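PDB 4PQZ: transcriptional protein SWT1, which probably functions as a transcriptional activator and has RNA endonuclease activity, this chain being its C-terminal, HEPN-like helical domain. Local coordinates for residues 153-156 with 157-160. Residues are numbered along the deposited sequence; the frame is centred on the assembly and turned at random.
Sequences KQIH and EWKT
Glu157 reaches back one turn of helix 145-163 to Lys153, and NZ of Lys153 lies 2.9 Å from OE2 of Glu157 in a salt bridge. The lysine gets there by a bend at its last torsion (chi4 55°), and it meets the anti side of the oxygen, 32° out of the carboxylate plane. Opposite charges four residues apart suit this outer side of the helix, where long, flexible chains can find each other.

Trp158 suits the interior: its broad indole covers its own helix, and its one N-H is bonded to Gln45 of helix 35-62. The carbonyl O of Gln154 sits 3.2 Å above the indole plane, displaced toward the rim, while accepting the backbone N-H of Trp158. CZ3 of Trp158 packs 4.0 Å from CG1 of Ile155; NE2 of Gln154 comes within 4.0 Å of CZ2 of Trp158, the amide turned 52° from the indole plane. Leu136 of helix 122-139 touches the Trp158 side chain.

Lys159 lays apolar methylenes along Ile155, CE 4.0 Å from CG2 of the isoleucine, and sends its amine on to the carboxylate of Glu133 on helix 122-139. Thr160 sets CG2 over one face of the His156 imidazole, 3.7 Å from its centroid, a CH-pi contact suited to a small branched residue.

The chemistry thus changes around the helix: Lys153-Glu157 pairing and CH-pi contact on the more exposed side; toward neighbouring helices, apolar packing with the Gln45 and Glu133 bonds.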
loop_
_atom_site.group_PDB
_atom_site.type_symbol
_atom_site.label_atom_id
_atom_site.label_comp_id
_atom_site.label_asym_id
_atom_site.label_seq_id
_atom_site.Cartn_x
_atom_site.Cartn_y
_atom_site.Cartn_z
ATOM N N LYS A 153 -8.011 -2.514 11.867
ATOM C CA LYS A 153 -7.658 -1.695 13.012
ATOM C C LYS A 153 -6.791 -0.502 12.612
ATOM O O LYS A 153 -6.964 0.604 13.116
ATOM C CB LYS A 153 -6.945 -2.547 14.066
ATOM C CG LYS A 153 -6.334 -1.753 15.198
ATOM C CD LYS A 153 -5.394 -2.608 16.034
ATOM C CE LYS A 153 -4.368 -1.744 16.768
ATOM N NZ LYS A 153 -4.984 -0.669 17.606
ATOM N N GLN A 154 -5.862 -0.727 11.697
ATOM C CA GLN A 154 -4.944 0.325 11.280
ATOM C C GLN A 154 -5.639 1.362 10.386
ATOM O O GLN A 154 -5.381 2.565 10.491
ATOM C CB GLN A 154 -3.741 -0.289 10.572
ATOM C CG GLN A 154 -2.407 0.301 10.978
ATOM C CD GLN A 154 -1.251 -0.434 10.339
ATOM O OE1 GLN A 154 -1.373 -1.606 9.974
ATOM N NE2 GLN A 154 -0.121 0.252 10.189
ATOM N N ILE A 155 -6.527 0.872 9.522
ATOM C CA ILE A 155 -7.372 1.687 8.641
ATOM C C ILE A 155 -8.311 2.599 9.444
ATOM O O ILE A 155 -8.510 3.764 9.092
ATOM C CB ILE A 155 -8.203 0.775 7.670
ATOM C CG1 ILE A 155 -7.301 0.142 6.595
ATOM C CG2 ILE A 155 -9.365 1.535 7.042
ATOM C CD1 ILE A 155 -8.039 -0.788 5.603
ATOM N N HIS A 156 -8.874 2.066 10.524
ATOM C CA HIS A 156 -9.772 2.832 11.393
ATOM C C HIS A 156 -9.024 4.010 12.016
ATOM O O HIS A 156 -9.492 5.149 11.965
ATOM C CB HIS A 156 -10.386 1.944 12.486
ATOM C CG HIS A 156 -11.233 2.695 13.475
ATOM N ND1 HIS A 156 -12.588 2.903 13.299
ATOM C CD2 HIS A 156 -10.914 3.292 14.651
ATOM C CE1 HIS A 156 -13.063 3.590 14.319
ATOM N NE2 HIS A 156 -12.068 3.844 15.154
ATOM N N GLU A 157 -7.850 3.734 12.576
ATOM C CA GLU A 157 -6.997 4.793 13.112
ATOM C C GLU A 157 -6.628 5.860 12.069
ATOM O O GLU A 157 -6.547 7.046 12.391
ATOM C CB GLU A 157 -5.725 4.205 13.724
ATOM C CG GLU A 157 -5.962 3.148 14.774
ATOM C CD GLU A 157 -4.673 2.720 15.440
ATOM O OE1 GLU A 157 -3.816 3.599 15.675
ATOM O OE2 GLU A 157 -4.512 1.511 15.716
ATOM N N TRP A 158 -6.404 5.443 10.824
ATOM C CA TRP A 158 -6.088 6.396 9.765
ATOM C C TRP A 158 -7.254 7.327 9.492
ATOM O O TRP A 158 -7.076 8.547 9.454
ATOM C CB TRP A 158 -5.714 5.688 8.468
ATOM C CG TRP A 158 -4.437 4.913 8.539
ATOM C CD1 TRP A 158 -3.417 5.074 9.442
ATOM C CD2 TRP A 158 -4.046 3.844 7.675
ATOM N NE1 TRP A 158 -2.415 4.164 9.185
ATOM C CE2 TRP A 158 -2.776 3.400 8.106
ATOM C CE3 TRP A 158 -4.645 3.215 6.576
ATOM C CZ2 TRP A 158 -2.098 2.357 7.474
ATOM C CZ3 TRP A 158 -3.969 2.184 5.947
ATOM C CH2 TRP A 158 -2.710 1.764 6.398
ATOM N N LYS A 159 -8.431 6.736 9.281
ATOM C CA LYS A 159 -9.666 7.478 8.993
ATOM C C LYS A 159 -10.015 8.479 10.097
ATOM O O LYS A 159 -10.247 9.659 9.827
ATOM C CB LYS A 159 -10.852 6.525 8.808
ATOM C CG LYS A 159 -10.897 5.803 7.490
ATOM C CD LYS A 159 -12.087 4.877 7.423
ATOM C CE LYS A 159 -12.203 4.199 6.091
ATOM N NZ LYS A 159 -13.083 2.981 6.175
ATOM N N THR A 160 -10.018 8.014 11.342
ATOM C CA THR A 160 -10.441 8.854 12.453
ATOM C C THR A 160 -9.458 10.004 12.639
ATOM O O THR A 160 -9.877 11.132 12.845
ATOM C CB THR A 160 -10.645 8.047 13.753
ATOM O OG1 THR A 160 -9.388 7.553 14.230
ATOM C CG2 THR A 160 -11.589 6.876 13.503
#